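Local coordinates for multicopper oxidase type 1 (Nitrosomonas europaea, PDB 3G5W), which is a two-domain, laccase-like multicopper oxidase that binds a blue copper and copper–oxygen clusters and probably couples substrate oxidation to oxygen reduction, at residues A[179-191]-A[236-248]. Sequence-based numbering, arbitrary orientation.
Sequences PIRVKKGDVIRLR and YDVILNMDNPGLW
A salt bridge joins R189 to D237: NE and NH1 both donate to the single oxygen OD1, NE at 2.8 Å, and OD1 lies only 3° out of the guanidinium plane. The bond from NE uses the anti lone pair of OD1. An extended chain, with CG anti to the backbone N (chi1 -179°), brings the R189 guanidinium across to this oxygen. R191 approaches differently, since its NH1 stands 3.6 Å from D237 OD1 with the oxygen over the guanidinium face, a purely electrostatic contact. The two guanidinium groups overlap, R191 NH2 lying above the centre of the R189 plane; E132, paired with R189, and D138, paired with R191, probably offset the repulsion between the two like charges. A methionine in place of R189 would probably leave D237 OD1 without both of its short bonds and E132 without its mate.

Backbone bonds join strands 187-191 and 236-241 as antiparallel neighbours, their axes 161° apart, in one sheet of the second cupredoxin-type domain. I188 pairs with L240 and L190 with V238, each through two reciprocal N-H···O bonds. Beyond I188, M242 N donates to D186 O at 2.8 Å and M242 O accepts from G185 N, which ties the type II turn K183–D186 to the inverse gamma turn centred on M242.

Packing divides between the sheet faces. Beside the arginines, V187 CG1 meets I239 CG2 at 3.7 Å. On the other face L240 CD1 touches both L190 CD1, at 3.7 Å, and I188 CD1. M242 lays CG against V182, and the bends farther along its chain, at chi2 and chi3, turn CE back to I188 CG1 at 3.9 Å, so it bridges strands 180-182 and 187-191. At the turn, K184 CD rests on P245 CG, 3.9 Å away, while its NZ makes a weak bond to D243 O.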
ATOM      1  N   PRO A 179      10.295   3.509 -24.991  1.00 18.59           N
ATOM      2  CA  PRO A 179       8.872   3.752 -25.223  1.00 18.36           C
ATOM      3  C   PRO A 179       8.155   2.457 -25.594  1.00 18.51           C
ATOM      4  O   PRO A 179       8.762   1.550 -26.174  1.00 18.88           O
ATOM      5  CB  PRO A 179       8.868   4.721 -26.404  1.00 18.72           C
ATOM      6  CG  PRO A 179      10.172   4.444 -27.135  1.00 18.41           C
ATOM      7  CD  PRO A 179      11.146   4.129 -26.032  1.00 18.45           C
ATOM      8  N   ILE A 180       6.886   2.366 -25.223  1.00 18.00           N
ATOM      9  CA  ILE A 180       6.020   1.273 -25.650  1.00 18.05           C
ATOM     10  C   ILE A 180       5.360   1.754 -26.931  1.00 18.43           C
ATOM     11  O   ILE A 180       4.633   2.733 -26.909  1.00 18.31           O
ATOM     12  CB  ILE A 180       5.000   0.934 -24.538  1.00 18.00           C
ATOM     13  CG1 ILE A 180       5.744   0.291 -23.354  1.00 17.73           C
ATOM     14  CG2 ILE A 180       3.851   0.029 -25.063  1.00 16.80           C
ATOM     15  CD1 ILE A 180       4.959   0.239 -22.039  1.00 18.43           C
ATOM     16  N   ARG A 181       5.662   1.104 -28.055  1.00 18.91           N
ATOM     17  CA  ARG A 181       5.208   1.599 -29.359  1.00 19.67           C
ATOM     18  C   ARG A 181       4.022   0.806 -29.871  1.00 19.95           C
ATOM     19  O   ARG A 181       4.081  -0.421 -29.970  1.00 20.31           O
ATOM     20  CB  ARG A 181       6.346   1.599 -30.390  1.00 19.56           C
ATOM     21  CG  ARG A 181       7.434   2.599 -30.073  1.00 20.99           C
ATOM     22  CD  ARG A 181       8.522   2.625 -31.119  1.00 21.68           C
ATOM     23  NE  ARG A 181       9.355   3.818 -30.962  1.00 23.30           N
ATOM     24  CZ  ARG A 181      10.413   4.107 -31.713  1.00 23.12           C
ATOM     25  NH1 ARG A 181      10.787   3.282 -32.686  1.00 22.60           N
ATOM     26  NH2 ARG A 181      11.099   5.222 -31.488  1.00 22.64           N
ATOM     27  N   VAL A 182       2.949   1.520 -30.198  1.00 20.24           N
ATOM     28  CA  VAL A 182       1.675   0.900 -30.565  1.00 20.68           C
ATOM     29  C   VAL A 182       1.039   1.591 -31.766  1.00 21.65           C
ATOM     30  O   VAL A 182       1.527   2.623 -32.232  1.00 21.24           O
ATOM     31  CB  VAL A 182       0.653   0.948 -29.394  1.00 20.66           C
ATOM     32  CG1 VAL A 182       1.141   0.127 -28.195  1.00 19.94           C
ATOM     33  CG2 VAL A 182       0.355   2.395 -28.988  1.00 20.51           C
ATOM     34  N   LYS A 183      -0.055   1.011 -32.257  1.00 22.50           N
ATOM     35  CA  LYS A 183      -0.927   1.692 -33.211  1.00 23.63           C
ATOM     36  C   LYS A 183      -2.375   1.545 -32.767  1.00 23.58           C
ATOM     37  O   LYS A 183      -2.693   0.685 -31.950  1.00 23.54           O
ATOM     38  CB  LYS A 183      -0.731   1.155 -34.634  1.00 23.99           C
ATOM     39  CG  LYS A 183      -1.322  -0.219 -34.891  1.00 26.21           C
ATOM     40  CD  LYS A 183      -0.835  -0.781 -36.221  1.00 29.25           C
ATOM     41  CE  LYS A 183      -1.426  -2.163 -36.477  1.00 32.40           C
ATOM     42  NZ  LYS A 183      -0.968  -3.197 -35.484  1.00 34.18           N
ATOM     43  N   LYS A 184      -3.253   2.380 -33.312  1.00 23.89           N
ATOM     44  CA  LYS A 184      -4.668   2.330 -32.967  1.00 24.17           C
ATOM     45  C   LYS A 184      -5.241   0.943 -33.257  1.00 23.93           C
ATOM     46  O   LYS A 184      -4.953   0.347 -34.300  1.00 24.27           O
ATOM     47  CB  LYS A 184      -5.437   3.414 -33.726  1.00 24.59           C
ATOM     48  CG  LYS A 184      -6.787   3.754 -33.132  1.00 25.92           C
ATOM     49  CD  LYS A 184      -7.430   4.898 -33.901  1.00 29.30           C
ATOM     50  CE  LYS A 184      -8.941   4.927 -33.716  1.00 32.16           C
ATOM     51  NZ  LYS A 184      -9.330   5.022 -32.284  1.00 33.97           N
ATOM     52  N   GLY A 185      -6.032   0.423 -32.321  1.00 23.47           N
ATOM     53  CA  GLY A 185      -6.584  -0.928 -32.442  1.00 23.00           C
ATOM     54  C   GLY A 185      -5.810  -2.001 -31.688  1.00 22.79           C
ATOM     55  O   GLY A 185      -6.322  -3.101 -31.479  1.00 23.02           O
ATOM     56  N   ASP A 186      -4.575  -1.692 -31.286  1.00 22.10           N
ATOM     57  CA  ASP A 186      -3.770  -2.607 -30.470  1.00 21.84           C
ATOM     58  C   ASP A 186      -4.422  -2.790 -29.108  1.00 21.03           C
ATOM     59  O   ASP A 186      -5.172  -1.927 -28.640  1.00 20.88           O
ATOM     60  CB  ASP A 186      -2.350  -2.065 -30.249  1.00 21.89           C
ATOM     61  CG  ASP A 186      -1.334  -2.592 -31.259  1.00 23.51           C
ATOM     62  OD1 ASP A 186      -1.409  -3.769 -31.684  1.00 26.47           O
ATOM     63  OD2 ASP A 186      -0.421  -1.821 -31.601  1.00 23.91           O
ATOM     64  N   VAL A 187      -4.151  -3.929 -28.486  1.00 20.24           N
ATOM     65  CA  VAL A 187      -4.563  -4.183 -27.114  1.00 19.87           C
ATOM     66  C   VAL A 187      -3.322  -4.698 -26.418  1.00 19.43           C
ATOM     67  O   VAL A 187      -2.784  -5.740 -26.797  1.00 19.38           O
ATOM     68  CB  VAL A 187      -5.690  -5.237 -27.034  1.00 19.84           C
ATOM     69  CG1 VAL A 187      -5.976  -5.625 -25.570  1.00 20.20           C
ATOM     70  CG2 VAL A 187      -6.953  -4.724 -27.721  1.00 19.75           C
ATOM     71  N   ILE A 188      -2.838  -3.957 -25.430  1.00 19.20           N
ATOM     72  CA  ILE A 188      -1.602  -4.362 -24.758  1.00 18.84           C
ATOM     73  C   ILE A 188      -1.857  -4.918 -23.362  1.00 18.52           C
ATOM     74  O   ILE A 188      -2.802  -4.526 -22.676  1.00 18.70           O
ATOM     75  CB  ILE A 188      -0.500  -3.255 -24.756  1.00 19.22           C
ATOM     76  CG1 ILE A 188      -0.867  -2.087 -23.831  1.00 18.77           C
ATOM     77  CG2 ILE A 188      -0.208  -2.777 -26.193  1.00 19.06           C
ATOM     78  CD1 ILE A 188       0.169  -0.957 -23.801  1.00 19.55           C
ATOM     79  N   ARG A 189      -1.004  -5.853 -22.975  1.00 17.95           N
ATOM     80  CA  ARG A 189      -1.033  -6.450 -21.660  1.00 17.53           C
ATOM     81  C   ARG A 189       0.271  -6.061 -20.985  1.00 17.21           C
ATOM     82  O   ARG A 189       1.341  -6.438 -21.452  1.00 17.67           O
ATOM     83  CB  ARG A 189      -1.143  -7.961 -21.806  1.00 17.34           C
ATOM     84  CG  ARG A 189      -1.214  -8.747 -20.509  1.00 17.57           C
ATOM     85  CD  ARG A 189      -1.399 -10.231 -20.828  1.00 17.81           C
ATOM     86  NE  ARG A 189      -1.533 -11.035 -19.617  1.00 17.65           N
ATOM     87  CZ  ARG A 189      -2.118 -12.231 -19.565  1.00 18.71           C
ATOM     88  NH1 ARG A 189      -2.195 -12.880 -18.410  1.00 18.90           N
ATOM     89  NH2 ARG A 189      -2.638 -12.776 -20.661  1.00 18.45           N
ATOM     90  N   LEU A 190       0.178  -5.268 -19.920  1.00 16.87           N
ATOM     91  CA  LEU A 190       1.337  -4.937 -19.105  1.00 16.64           C
ATOM     92  C   LEU A 190       1.396  -5.854 -17.892  1.00 16.75           C
ATOM     93  O   LEU A 190       0.515  -5.826 -17.024  1.00 16.50           O
ATOM     94  CB  LEU A 190       1.305  -3.475 -18.652  1.00 17.11           C
ATOM     95  CG  LEU A 190       1.025  -2.369 -19.674  1.00 17.50           C
ATOM     96  CD1 LEU A 190       0.952  -1.018 -18.957  1.00 19.67           C
ATOM     97  CD2 LEU A 190       2.063  -2.347 -20.790  1.00 19.11           C
ATOM     98  N   ARG A 191       2.439  -6.671 -17.837  1.00 16.51           N
ATOM     99  CA  ARG A 191       2.623  -7.588 -16.719  1.00 16.69           C
ATOM    100  C   ARG A 191       3.537  -6.908 -15.694  1.00 16.52           C
ATOM    101  O   ARG A 191       4.759  -6.871 -15.862  1.00 16.53           O
ATOM    102  CB  ARG A 191       3.193  -8.921 -17.215  1.00 16.78           C
ATOM    103  CG  ARG A 191       2.329  -9.609 -18.293  1.00 17.37           C
ATOM    104  CD  ARG A 191       2.979 -10.903 -18.779  1.00 17.88           C
ATOM    105  NE  ARG A 191       2.189 -11.598 -19.802  1.00 18.37           N
ATOM    106  CZ  ARG A 191       1.524 -12.734 -19.608  1.00 18.96           C
ATOM    107  NH1 ARG A 191       1.518 -13.327 -18.417  1.00 17.95           N
ATOM    108  NH2 ARG A 191       0.860 -13.289 -20.620  1.00 20.03           N
ATOM    109  N   TYR A 236       0.423  -7.773 -11.144  1.00 18.04           N
ATOM    110  CA  TYR A 236      -0.831  -7.382 -11.763  1.00 18.65           C
ATOM    111  C   TYR A 236      -0.673  -7.346 -13.275  1.00 18.91           C
ATOM    112  O   TYR A 236       0.282  -6.758 -13.782  1.00 19.09           O
ATOM    113  CB  TYR A 236      -1.278  -6.013 -11.249  1.00 18.99           C
ATOM    114  CG  TYR A 236      -1.810  -6.060  -9.834  1.00 19.64           C
ATOM    115  CD1 TYR A 236      -3.123  -6.449  -9.580  1.00 19.55           C
ATOM    116  CD2 TYR A 236      -1.000  -5.730  -8.749  1.00 20.00           C
ATOM    117  CE1 TYR A 236      -3.624  -6.503  -8.282  1.00 20.50           C
ATOM    118  CE2 TYR A 236      -1.492  -5.780  -7.440  1.00 20.67           C
ATOM    119  CZ  TYR A 236      -2.806  -6.164  -7.217  1.00 20.64           C
ATOM    120  OH  TYR A 236      -3.308  -6.224  -5.931  1.00 20.23           O
ATOM    121  N   ASP A 237      -1.601  -7.988 -13.986  1.00 18.89           N
ATOM    122  CA  ASP A 237      -1.689  -7.838 -15.437  1.00 19.07           C
ATOM    123  C   ASP A 237      -2.730  -6.780 -15.760  1.00 18.98           C
ATOM    124  O   ASP A 237      -3.905  -6.908 -15.396  1.00 18.79           O
ATOM    125  CB  ASP A 237      -2.046  -9.161 -16.132  1.00 19.14           C
ATOM    126  CG  ASP A 237      -0.970 -10.233 -15.959  1.00 20.65           C
ATOM    127  OD1 ASP A 237      -0.797 -11.053 -16.880  1.00 22.72           O
ATOM    128  OD2 ASP A 237      -0.306 -10.278 -14.898  1.00 24.39           O
ATOM    129  N   VAL A 238      -2.284  -5.737 -16.446  1.00 18.98           N
ATOM    130  CA  VAL A 238      -3.147  -4.625 -16.811  1.00 19.37           C
ATOM    131  C   VAL A 238      -3.337  -4.641 -18.318  1.00 19.33           C
ATOM    132  O   VAL A 238      -2.359  -4.602 -19.073  1.00 19.74           O
ATOM    133  CB  VAL A 238      -2.552  -3.272 -16.364  1.00 19.42           C
ATOM    134  CG1 VAL A 238      -3.502  -2.123 -16.703  1.00 20.06           C
ATOM    135  CG2 VAL A 238      -2.260  -3.285 -14.863  1.00 19.41           C
ATOM    136  N   ILE A 239      -4.593  -4.717 -18.745  1.00 19.34           N
ATOM    137  CA  ILE A 239      -4.915  -4.695 -20.169  1.00 19.60           C
ATOM    138  C   ILE A 239      -5.429  -3.307 -20.583  1.00 19.69           C
ATOM    139  O   ILE A 239      -6.304  -2.734 -19.925  1.00 19.20           O
ATOM    140  CB  ILE A 239      -5.861  -5.867 -20.570  1.00 19.80           C
ATOM    141  CG1 ILE A 239      -5.032  -7.139 -20.777  1.00 21.48           C
ATOM    142  CG2 ILE A 239      -6.587  -5.574 -21.894  1.00 20.12           C
ATOM    143  CD1 ILE A 239      -5.187  -8.189 -19.729  1.00 23.83           C
ATOM    144  N   LEU A 240      -4.843  -2.760 -21.645  1.00 19.85           N
ATOM    145  CA  LEU A 240      -5.195  -1.436 -22.135  1.00 20.71           C
ATOM    146  C   LEU A 240      -5.595  -1.515 -23.605  1.00 20.99           C
ATOM    147  O   LEU A 240      -4.848  -2.057 -24.428  1.00 20.53           O
ATOM    148  CB  LEU A 240      -4.003  -0.471 -21.981  1.00 20.98           C
ATOM    149  CG  LEU A 240      -3.289  -0.219 -20.647  1.00 22.13           C
ATOM    150  CD1 LEU A 240      -1.914   0.416 -20.904  1.00 24.45           C
ATOM    151  CD2 LEU A 240      -4.096   0.692 -19.762  1.00 23.14           C
ATOM    152  N   ASN A 241      -6.768  -0.982 -23.933  1.00 21.72           N
ATOM    153  CA  ASN A 241      -7.197  -0.876 -25.329  1.00 22.51           C
ATOM    154  C   ASN A 241      -6.588   0.389 -25.912  1.00 22.30           C
ATOM    155  O   ASN A 241      -6.804   1.485 -25.386  1.00 21.99           O
ATOM    156  CB  ASN A 241      -8.730  -0.846 -25.453  1.00 23.20           C
ATOM    157  CG  ASN A 241      -9.397  -2.122 -24.948  1.00 26.22           C
ATOM    158  OD1 ASN A 241      -8.859  -3.226 -25.079  1.00 29.51           O
ATOM    159  ND2 ASN A 241     -10.586  -1.973 -24.361  1.00 28.61           N
ATOM    160  N   MET A 242      -5.802   0.235 -26.978  1.00 22.29           N
ATOM    161  CA  MET A 242      -5.093   1.366 -27.576  1.00 22.63           C
ATOM    162  C   MET A 242      -5.980   2.083 -28.593  1.00 22.60           C
ATOM    163  O   MET A 242      -5.810   1.914 -29.798  1.00 22.52           O
ATOM    164  CB  MET A 242      -3.776   0.920 -28.234  1.00 22.94           C
ATOM    165  CG  MET A 242      -2.705   0.344 -27.292  1.00 25.04           C
ATOM    166  SD  MET A 242      -2.173   1.459 -25.952  1.00 30.87           S
ATOM    167  CE  MET A 242      -3.235   0.869 -24.683  1.00 25.43           C
ATOM    168  N   ASP A 243      -6.918   2.890 -28.096  1.00 22.48           N
ATOM    169  CA  ASP A 243      -7.921   3.526 -28.952  1.00 22.86           C
ATOM    170  C   ASP A 243      -7.815   5.055 -28.995  1.00 22.32           C
ATOM    171  O   ASP A 243      -8.752   5.734 -29.411  1.00 22.35           O
ATOM    172  CB  ASP A 243      -9.321   3.125 -28.482  1.00 23.42           C
ATOM    173  CG  ASP A 243      -9.615   3.576 -27.049  1.00 25.18           C
ATOM    174  OD1 ASP A 243     -10.705   3.235 -26.543  1.00 28.16           O
ATOM    175  OD2 ASP A 243      -8.771   4.265 -26.422  1.00 25.80           O
ATOM    176  N   ASN A 244      -6.680   5.593 -28.564  1.00 21.42           N
ATOM    177  CA  ASN A 244      -6.560   7.028 -28.330  1.00 20.77           C
ATOM    178  C   ASN A 244      -5.172   7.543 -28.716  1.00 20.60           C
ATOM    179  O   ASN A 244      -4.336   7.775 -27.840  1.00 20.33           O
ATOM    180  CB  ASN A 244      -6.918   7.328 -26.849  1.00 20.29           C
ATOM    181  CG  ASN A 244      -6.933   8.814 -26.517  1.00 20.58           C
ATOM    182  OD1 ASN A 244      -6.896   9.198 -25.337  1.00 19.83           O
ATOM    183  ND2 ASN A 244      -6.980   9.659 -27.543  1.00 18.71           N
ATOM    184  N   PRO A 245      -4.912   7.709 -30.036  1.00 20.61           N
ATOM    185  CA  PRO A 245      -3.596   8.156 -30.496  1.00 20.45           C
ATOM    186  C   PRO A 245      -3.061   9.433 -29.854  1.00 20.37           C
ATOM    187  O   PRO A 245      -3.767  10.448 -29.771  1.00 20.24           O
ATOM    188  CB  PRO A 245      -3.786   8.328 -32.009  1.00 20.75           C
ATOM    189  CG  PRO A 245      -4.866   7.339 -32.341  1.00 20.95           C
ATOM    190  CD  PRO A 245      -5.816   7.446 -31.174  1.00 20.78           C
ATOM    191  N   GLY A 246      -1.818   9.339 -29.382  1.00 19.66           N
ATOM    192  CA  GLY A 246      -1.093  10.446 -28.769  1.00 19.57           C
ATOM    193  C   GLY A 246       0.236   9.964 -28.207  1.00 19.57           C
ATOM    194  O   GLY A 246       0.679   8.858 -28.508  1.00 19.08           O
ATOM    195  N   LEU A 247       0.885  10.819 -27.422  1.00 20.02           N
ATOM    196  CA  LEU A 247       2.064  10.445 -26.651  1.00 20.30           C
ATOM    197  C   LEU A 247       1.657  10.499 -25.184  1.00 20.27           C
ATOM    198  O   LEU A 247       1.195  11.543 -24.699  1.00 20.68           O
ATOM    199  CB  LEU A 247       3.244  11.382 -26.953  1.00 20.50           C
ATOM    200  CG  LEU A 247       3.701  11.444 -28.423  1.00 20.80           C
ATOM    201  CD1 LEU A 247       4.823  12.447 -28.612  1.00 20.86           C
ATOM    202  CD2 LEU A 247       4.122  10.066 -28.958  1.00 20.33           C
ATOM    203  N   TRP A 248       1.808   9.371 -24.492  1.00 19.75           N
ATOM    204  CA  TRP A 248       1.187   9.176 -23.184  1.00 19.55           C
ATOM    205  C   TRP A 248       2.167   8.678 -22.136  1.00 19.96           C
ATOM    206  O   TRP A 248       2.838   7.666 -22.336  1.00 20.37           O
ATOM    207  CB  TRP A 248       0.050   8.164 -23.296  1.00 19.16           C
ATOM    208  CG  TRP A 248      -0.987   8.506 -24.319  1.00 18.50           C
ATOM    209  CD1 TRP A 248      -1.170   7.909 -25.537  1.00 19.51           C
ATOM    210  CD2 TRP A 248      -1.977   9.530 -24.218  1.00 18.30           C
ATOM    211  NE1 TRP A 248      -2.233   8.491 -26.193  1.00 19.54           N
ATOM    212  CE2 TRP A 248      -2.747   9.488 -25.404  1.00 18.99           C
ATOM    213  CE3 TRP A 248      -2.302  10.473 -23.230  1.00 18.14           C
ATOM    214  CZ2 TRP A 248      -3.814  10.365 -25.638  1.00 18.84           C
ATOM    215  CZ3 TRP A 248      -3.368  11.344 -23.462  1.00 19.12           C
ATOM    216  CH2 TRP A 248      -4.116  11.275 -24.653  1.00 18.14           C
TER